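Local atomic coordinates of phosphotriesterase, putative (Deinococcus radiodurans, PDB entry 4J35), a protein that probably hydrolyses lactones at a paired divalent-metal centre and, in this engineered form, is directed toward the hydrolysis of organophosphates. Residues Gly27-Ala32 with Asn70-Asn75; Asn75-Arg80 with Thr135-Gly140; Ala161-Gln166 with Thr191-Asp196. The protein carries 7 engineered substitutions. One frame throughout, in Å; residues are numbered along the deposited sequence.

Interaction 1 (Gly27-Ala32 with Asn70-Asn75); sequences GLPGYA and NNCGRN. Engineered in segment 27-32: Leu28 (natural residue Tyr). Engineered in segment 70-75: Asn71 (natural residue Asp).
Tyr31 turns its ring toward Gly73 because CG sits between the backbone N and the carbonyl carbon, chi1 76°, while Cys72 lays SG beside its own backbone N, chi1 -61°, toward the Pro29 ring. The tyrosine approaches obliquely, and its OH lies 3.3 Å from Gly73 CA. Glycine suits that place twice over: its positive phi of 92° would press a CB against the preceding carbonyl O, and a CB would also crowd Gly27 N and the tyrosine OH. Water 1, at the edge of the Tyr31 ring and in its plane, accepts from Gly73 N at 2.7 Å and donates to Asn70 O, with a weak link to the tyrosine OH. Cutting Tyr31 back to an alanine would take the ring off Gly73 and is likely to leave the water without its weak hydroxyl partner.

One direct hydrogen bond joins the loops: Gly27 N to Cys72 O, 3.1 Å long and nearly straight. A CB on Gly27 would run into Tyr31 CD1, consistent with a glycine at this position. Pro29 packs its CD on Cys72 SG, 4.0 Å away, and also brings CG to within 3.7 Å of the carbonyl Asn71 O; its restricted phi also fits the type II turn from Leu28 to Tyr31, whose Gly30 takes the positive phi that glycine allows. Asn71, an engineered residue, accepts from Phe97 N through OD1. The two segments belong to neighbouring beta-to-alpha loops of the TIM-barrel fold, on the side of the metal centre: they follow strands 17-26 and 61-66, adjacent in a parallel sheet, and lead into helices 42-58 and 76-86, with Cys72 touching Phe26 and Tyr31 reaching Leu270.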
# COMPACT_ATOMS: atom_id res chain seq x y z
N GLY A 27 2.23 12.55 -4.58
CA GLY A 27 1.52 13.78 -4.94
C GLY A 27 0.06 13.50 -5.19
O GLY A 27 -0.25 12.57 -5.92
N LEU A 28 -0.82 14.28 -4.57
CA LEU A 28 -2.24 14.22 -4.88
C LEU A 28 -2.47 14.71 -6.29
O LEU A 28 -1.85 15.69 -6.72
CB LEU A 28 -3.02 15.08 -3.91
CG LEU A 28 -3.01 14.54 -2.47
CD1 LEU A 28 -3.41 15.64 -1.49
CD2 LEU A 28 -3.89 13.27 -2.32
N PRO A 29 -3.38 14.06 -7.02
CA PRO A 29 -3.62 14.43 -8.40
C PRO A 29 -3.83 15.92 -8.52
O PRO A 29 -4.69 16.46 -7.83
CB PRO A 29 -4.89 13.66 -8.74
CG PRO A 29 -4.71 12.38 -7.96
CD PRO A 29 -4.12 12.83 -6.64
N GLY A 30 -3.06 16.56 -9.39
CA GLY A 30 -3.09 18.02 -9.54
C GLY A 30 -1.77 18.65 -9.19
O GLY A 30 -1.47 19.76 -9.63
N TYR A 31 -0.96 17.95 -8.40
CA TYR A 31 0.32 18.48 -7.94
C TYR A 31 1.17 18.93 -9.14
O TYR A 31 1.92 19.90 -9.05
CB TYR A 31 1.11 17.44 -7.10
CG TYR A 31 1.74 16.37 -7.95
CD1 TYR A 31 1.04 15.21 -8.27
CD2 TYR A 31 3.01 16.54 -8.47
CE1 TYR A 31 1.60 14.25 -9.12
CE2 TYR A 31 3.59 15.56 -9.29
CZ TYR A 31 2.88 14.44 -9.61
OH TYR A 31 3.45 13.50 -10.44
N ALA A 32 1.09 18.19 -10.25
CA ALA A 32 1.91 18.51 -11.41
C ALA A 32 1.52 19.85 -12.02
O ALA A 32 2.32 20.52 -12.66
CB ALA A 32 1.81 17.37 -12.49
N ASN A 70 -0.40 5.09 -10.31
CA ASN A 70 0.14 5.69 -11.51
C ASN A 70 -0.13 7.19 -11.58
O ASN A 70 0.68 7.91 -12.14
CB ASN A 70 -0.41 5.04 -12.80
CG ASN A 70 -0.03 3.57 -12.93
OD1 ASN A 70 0.43 2.93 -11.98
ND2 ASN A 70 -0.25 3.02 -14.13
N ASN A 71 -1.26 7.65 -11.03
CA ASN A 71 -1.64 9.05 -11.17
C ASN A 71 -1.36 9.88 -9.91
O ASN A 71 -1.86 10.99 -9.77
CB ASN A 71 -3.13 9.16 -11.58
CG ASN A 71 -4.09 8.43 -10.61
OD1 ASN A 71 -3.70 7.48 -9.92
ND2 ASN A 71 -5.35 8.83 -10.61
N CYS A 72 -0.56 9.33 -8.98
CA CYS A 72 -0.24 10.04 -7.76
C CYS A 72 1.25 10.20 -7.62
O CYS A 72 1.79 10.16 -6.51
CB CYS A 72 -0.76 9.31 -6.53
SG CYS A 72 -2.58 9.12 -6.52
N GLY A 73 1.94 10.38 -8.75
CA GLY A 73 3.35 10.75 -8.66
C GLY A 73 4.33 9.61 -8.67
O GLY A 73 5.52 9.83 -8.43
N ARG A 74 3.86 8.40 -8.95
CA ARG A 74 4.72 7.22 -9.01
C ARG A 74 5.89 7.43 -9.94
O ARG A 74 5.74 7.94 -11.07
CB ARG A 74 3.91 6.02 -9.57
CG ARG A 74 4.76 4.74 -9.79
CD ARG A 74 3.97 3.66 -10.55
NE ARG A 74 3.76 4.04 -11.93
CZ ARG A 74 3.37 3.20 -12.90
NH1 ARG A 74 3.20 1.90 -12.65
NH2 ARG A 74 3.17 3.68 -14.12
N ASN A 75 7.06 7.03 -9.45
CA ASN A 75 8.33 7.31 -10.13
C ASN A 75 9.30 6.18 -9.94
O ASN A 75 10.17 6.23 -9.07
CB ASN A 75 8.95 8.59 -9.63
CG ASN A 75 10.10 9.06 -10.51
OD1 ASN A 75 10.77 8.27 -11.15
ND2 ASN A 75 10.32 10.37 -10.54
O HOH W 1 1.38 10.94 -11.33

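Interaction 2 (Asn75-Arg80 with Thr135-Gly140); sequences NPAFLR and TGIRAG
The start of helix 76-86 rests here on the loop that follows helix 116-129, with Ile137 filling the junction between Pro76, Ala77 and Arg80. The isoleucine presents two branches. Its CG2 meets Pro76 CB at 3.9 Å, while CD1 extends past the Pro76 carbonyl O and Ala77 N to the guanidinium of Arg80. There the methyl lies over the centre of one face, 3.5 Å from Arg80 CZ, and CG1 comes equally near NH1. The flat group thus uses its face for van der Waals contact and keeps its N-H bonds directed around its rim. Arg80 starts with CG opposite the backbone N, chi1 -179°, then bends at chi3, 67°, which folds the guanidinium back over the isoleucine. A branched aliphatic residue suits this place because it can touch the proline ring and the arginine at once.

Both sides carry a local motif that fixes the backbone. Asn75 is the N-cap of the helix: its OD1 accepts from Phe78 N at 3.1 Å, the donor standing well above the carbonyl plane, and Pro76 follows in the first turn, where its missing N-H costs no helical bond. On the loop, Thr135 forms an ST turn, OG1 accepting from Ile137 N at 3.0 Å, and the same hydroxyl is bonded to Ile132 O. Gly136 between them has a positive phi, 85°, where a CB would be jammed against the preceding carbonyl O. Ile132 also touches Pro76, and Val6 packs on Ile137.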
# COMPACT_ATOMS: atom_id res chain seq x y z
N ASN A 75 7.06 7.03 -9.45
CA ASN A 75 8.33 7.31 -10.13
C ASN A 75 9.30 6.18 -9.94
O ASN A 75 10.17 6.23 -9.07
CB ASN A 75 8.95 8.59 -9.63
CG ASN A 75 10.10 9.06 -10.51
OD1 ASN A 75 10.77 8.27 -11.15
ND2 ASN A 75 10.32 10.37 -10.54
N PRO A 76 9.16 5.13 -10.75
CA PRO A 76 9.99 3.93 -10.57
C PRO A 76 11.50 4.18 -10.63
O PRO A 76 12.24 3.53 -9.88
CB PRO A 76 9.55 3.03 -11.72
CG PRO A 76 8.19 3.51 -12.08
CD PRO A 76 8.19 4.97 -11.84
N ALA A 77 11.95 5.04 -11.54
CA ALA A 77 13.38 5.31 -11.65
C ALA A 77 13.93 6.00 -10.40
O ALA A 77 15.05 5.73 -10.02
CB ALA A 77 13.64 6.17 -12.88
N PHE A 78 13.15 6.88 -9.76
CA PHE A 78 13.56 7.46 -8.48
C PHE A 78 13.59 6.37 -7.39
O PHE A 78 14.56 6.25 -6.66
CB PHE A 78 12.66 8.66 -8.09
CG PHE A 78 13.07 9.32 -6.80
CD1 PHE A 78 14.10 10.25 -6.77
CD2 PHE A 78 12.46 8.99 -5.60
CE1 PHE A 78 14.50 10.82 -5.58
CE2 PHE A 78 12.87 9.56 -4.41
CZ PHE A 78 13.89 10.47 -4.40
N LEU A 79 12.55 5.54 -7.31
CA LEU A 79 12.59 4.44 -6.35
C LEU A 79 13.82 3.55 -6.54
O LEU A 79 14.41 3.08 -5.57
CB LEU A 79 11.34 3.57 -6.48
CG LEU A 79 9.99 4.25 -6.25
CD1 LEU A 79 8.91 3.19 -6.38
CD2 LEU A 79 9.89 4.93 -4.89
N ARG A 80 14.21 3.29 -7.79
CA ARG A 80 15.44 2.51 -8.05
C ARG A 80 16.69 3.23 -7.55
O ARG A 80 17.58 2.59 -6.98
CB ARG A 80 15.57 2.18 -9.53
CG ARG A 80 16.81 1.35 -9.87
CD ARG A 80 16.67 0.68 -11.23
NE ARG A 80 16.69 1.67 -12.31
CZ ARG A 80 16.58 1.38 -13.60
NH1 ARG A 80 16.44 0.12 -14.00
NH2 ARG A 80 16.60 2.35 -14.50
N THR A 135 11.28 1.70 -19.17
CA THR A 135 12.51 1.61 -18.36
C THR A 135 12.98 0.20 -18.05
O THR A 135 14.14 0.00 -17.68
CB THR A 135 12.35 2.27 -17.00
OG1 THR A 135 11.36 1.55 -16.25
CG2 THR A 135 11.93 3.72 -17.15
N GLY A 136 12.09 -0.78 -18.17
CA GLY A 136 12.43 -2.13 -17.77
C GLY A 136 12.22 -2.36 -16.29
O GLY A 136 12.47 -3.45 -15.78
N ILE A 137 11.79 -1.34 -15.57
CA ILE A 137 11.46 -1.52 -14.17
C ILE A 137 10.03 -2.05 -14.09
O ILE A 137 9.10 -1.39 -14.57
CB ILE A 137 11.56 -0.21 -13.40
CG1 ILE A 137 12.94 0.40 -13.61
CG2 ILE A 137 11.28 -0.44 -11.93
CD1 ILE A 137 13.15 1.70 -12.91
N ARG A 138 9.84 -3.22 -13.48
CA ARG A 138 8.52 -3.81 -13.41
C ARG A 138 7.80 -3.55 -12.09
O ARG A 138 8.42 -3.47 -11.03
CB ARG A 138 8.60 -5.32 -13.69
CG ARG A 138 9.02 -5.62 -15.14
CD ARG A 138 9.70 -6.99 -15.24
NE ARG A 138 8.78 -8.08 -14.91
CZ ARG A 138 9.15 -9.33 -14.64
NH1 ARG A 138 10.43 -9.65 -14.62
NH2 ARG A 138 8.23 -10.24 -14.37
N ALA A 139 6.47 -3.39 -12.17
CA ALA A 139 5.64 -3.31 -10.98
C ALA A 139 5.58 -4.67 -10.31
O ALA A 139 5.49 -5.69 -10.98
CB ALA A 139 4.24 -2.83 -11.34
N GLY A 140 5.62 -4.69 -8.98
CA GLY A 140 5.61 -5.94 -8.23
C GLY A 140 4.29 -6.20 -7.53
O GLY A 140 4.07 -7.29 -6.96

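Interaction 3 (Ala161-Gln166 with Thr191-Asp196); sequences AAARVQ and TSLGAD
Helix 153-169 passes the end of helix 183-192 with Ala163 and Ala195 nearest in backbone, their CA atoms 5.2 Å apart. The approach is allowed by small side chains: Ala163 CB touches Leu193 CB at 3.6 Å, lies 3.9 Å from Leu193 CD1, and faces the methyl of Ala195 at 4.3 Å. One turn along, Gln166 reaches farther. Its chain bends at chi2, -61°, and carries OE1 to where it accepts a fairly straight hydrogen bond from Asp196 N, 3.1 Å long; that N stands about 60° out of the amide's carbonyl plane. The NE2 end donates to Val171 O and to water 2, which in turn donates to Asp196 OD2, so both ends of the amide are used and its rotation is probably fixed. Amide and carboxylate planes are steeply inclined, 70° apart, and Asp196 OD1 accepts from Ala198 N. A glutamine fits because it offers an acceptor and a donor on one arm long enough to reach the loop. The segment 191-196 closes its helix by a Schellman motif, with Gly194 at positive phi as the C' residue, Ala195 N bonded to Leu190 O and Gly194 N to Thr191 O, a common way for a helix to end.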
# COMPACT_ATOMS: atom_id res chain seq x y z
N ALA A 161 -9.94 -5.97 -14.36
CA ALA A 161 -8.65 -6.04 -15.06
C ALA A 161 -7.55 -6.63 -14.15
O ALA A 161 -6.75 -7.45 -14.60
CB ALA A 161 -8.24 -4.68 -15.55
N ALA A 162 -7.50 -6.19 -12.89
CA ALA A 162 -6.53 -6.74 -11.95
C ALA A 162 -6.71 -8.26 -11.71
O ALA A 162 -5.73 -9.00 -11.64
CB ALA A 162 -6.60 -6.00 -10.63
N ALA A 163 -7.95 -8.71 -11.56
CA ALA A 163 -8.18 -10.14 -11.28
C ALA A 163 -7.62 -10.98 -12.42
O ALA A 163 -7.02 -12.04 -12.22
CB ALA A 163 -9.67 -10.41 -11.02
N ARG A 164 -7.80 -10.50 -13.64
CA ARG A 164 -7.29 -11.18 -14.80
C ARG A 164 -5.77 -11.23 -14.83
O ARG A 164 -5.17 -12.28 -15.08
CB ARG A 164 -7.82 -10.46 -16.04
CG ARG A 164 -7.35 -11.03 -17.32
CD ARG A 164 -8.10 -10.33 -18.43
NE ARG A 164 -7.86 -10.92 -19.73
CZ ARG A 164 -8.07 -10.28 -20.88
NH1 ARG A 164 -8.50 -9.00 -20.88
NH2 ARG A 164 -7.82 -10.91 -22.03
N VAL A 165 -5.12 -10.11 -14.56
CA VAL A 165 -3.67 -10.14 -14.49
C VAL A 165 -3.21 -11.05 -13.36
O VAL A 165 -2.20 -11.74 -13.50
CB VAL A 165 -3.06 -8.69 -14.27
CG1 VAL A 165 -1.56 -8.81 -14.22
CG2 VAL A 165 -3.48 -7.78 -15.39
N GLN A 166 -3.95 -11.08 -12.25
CA GLN A 166 -3.59 -11.91 -11.10
C GLN A 166 -3.65 -13.41 -11.50
O GLN A 166 -2.79 -14.21 -11.13
CB GLN A 166 -4.54 -11.62 -9.92
CG GLN A 166 -3.97 -11.90 -8.51
CD GLN A 166 -3.60 -13.32 -8.29
OE1 GLN A 166 -4.40 -14.24 -8.55
NE2 GLN A 166 -2.35 -13.54 -7.88
N THR A 191 -12.25 -12.34 -5.04
CA THR A 191 -12.31 -13.81 -4.95
C THR A 191 -13.33 -14.38 -5.96
O THR A 191 -13.05 -15.39 -6.62
CB THR A 191 -12.61 -14.35 -3.52
OG1 THR A 191 -13.80 -13.75 -2.98
CG2 THR A 191 -11.41 -14.10 -2.59
N SER A 192 -14.48 -13.71 -6.09
CA SER A 192 -15.54 -14.16 -7.03
C SER A 192 -15.01 -14.17 -8.47
O SER A 192 -15.48 -14.95 -9.30
CB SER A 192 -16.77 -13.25 -6.95
OG SER A 192 -16.54 -11.95 -7.55
N LEU A 193 -14.03 -13.31 -8.74
CA LEU A 193 -13.40 -13.19 -10.07
C LEU A 193 -12.24 -14.17 -10.21
O LEU A 193 -11.53 -14.17 -11.22
CB LEU A 193 -12.91 -11.74 -10.32
CG LEU A 193 -13.97 -10.63 -10.45
CD1 LEU A 193 -13.32 -9.24 -10.43
CD2 LEU A 193 -14.81 -10.81 -11.73
N GLY A 194 -12.06 -15.03 -9.20
CA GLY A 194 -11.06 -16.08 -9.24
C GLY A 194 -9.65 -15.65 -8.86
O GLY A 194 -8.68 -16.37 -9.10
N ALA A 195 -9.50 -14.46 -8.30
CA ALA A 195 -8.19 -14.05 -7.84
C ALA A 195 -7.78 -14.86 -6.61
O ALA A 195 -8.65 -15.25 -5.81
CB ALA A 195 -8.16 -12.51 -7.54
N ASP A 196 -6.47 -15.07 -6.44
CA ASP A 196 -5.94 -15.94 -5.39
C ASP A 196 -5.98 -15.23 -4.05
O ASP A 196 -5.30 -14.22 -3.88
CB ASP A 196 -4.50 -16.31 -5.75
CG ASP A 196 -3.88 -17.32 -4.80
OD1 ASP A 196 -4.45 -17.63 -3.72
OD2 ASP A 196 -2.76 -17.76 -5.13
O HOH W 2 -1.23 -16.57 -7.47

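How the interactions relate
Interactions 1 and 2 are continuous in the chain: Asn75 ends segment 70-75 and begins segment 75-80, so the loop facing 27-32 runs straight into the helix resting on 135-140, although the contact centres are 15 Å apart. Interaction 3 stands away, its centre about 26 Å from that of interaction 1 and 24 Å from that of interaction 2. Interaction 1 is close to the metals: the Cys72 side chain is about 8 Å from a bound cobalt ion and about 7 Å from that of His23. In interaction 2, the Pro76 side chain is about 12 Å from that of His23. Interaction 3 joins outer parts of the TIM-barrel fold, away from the metal sites.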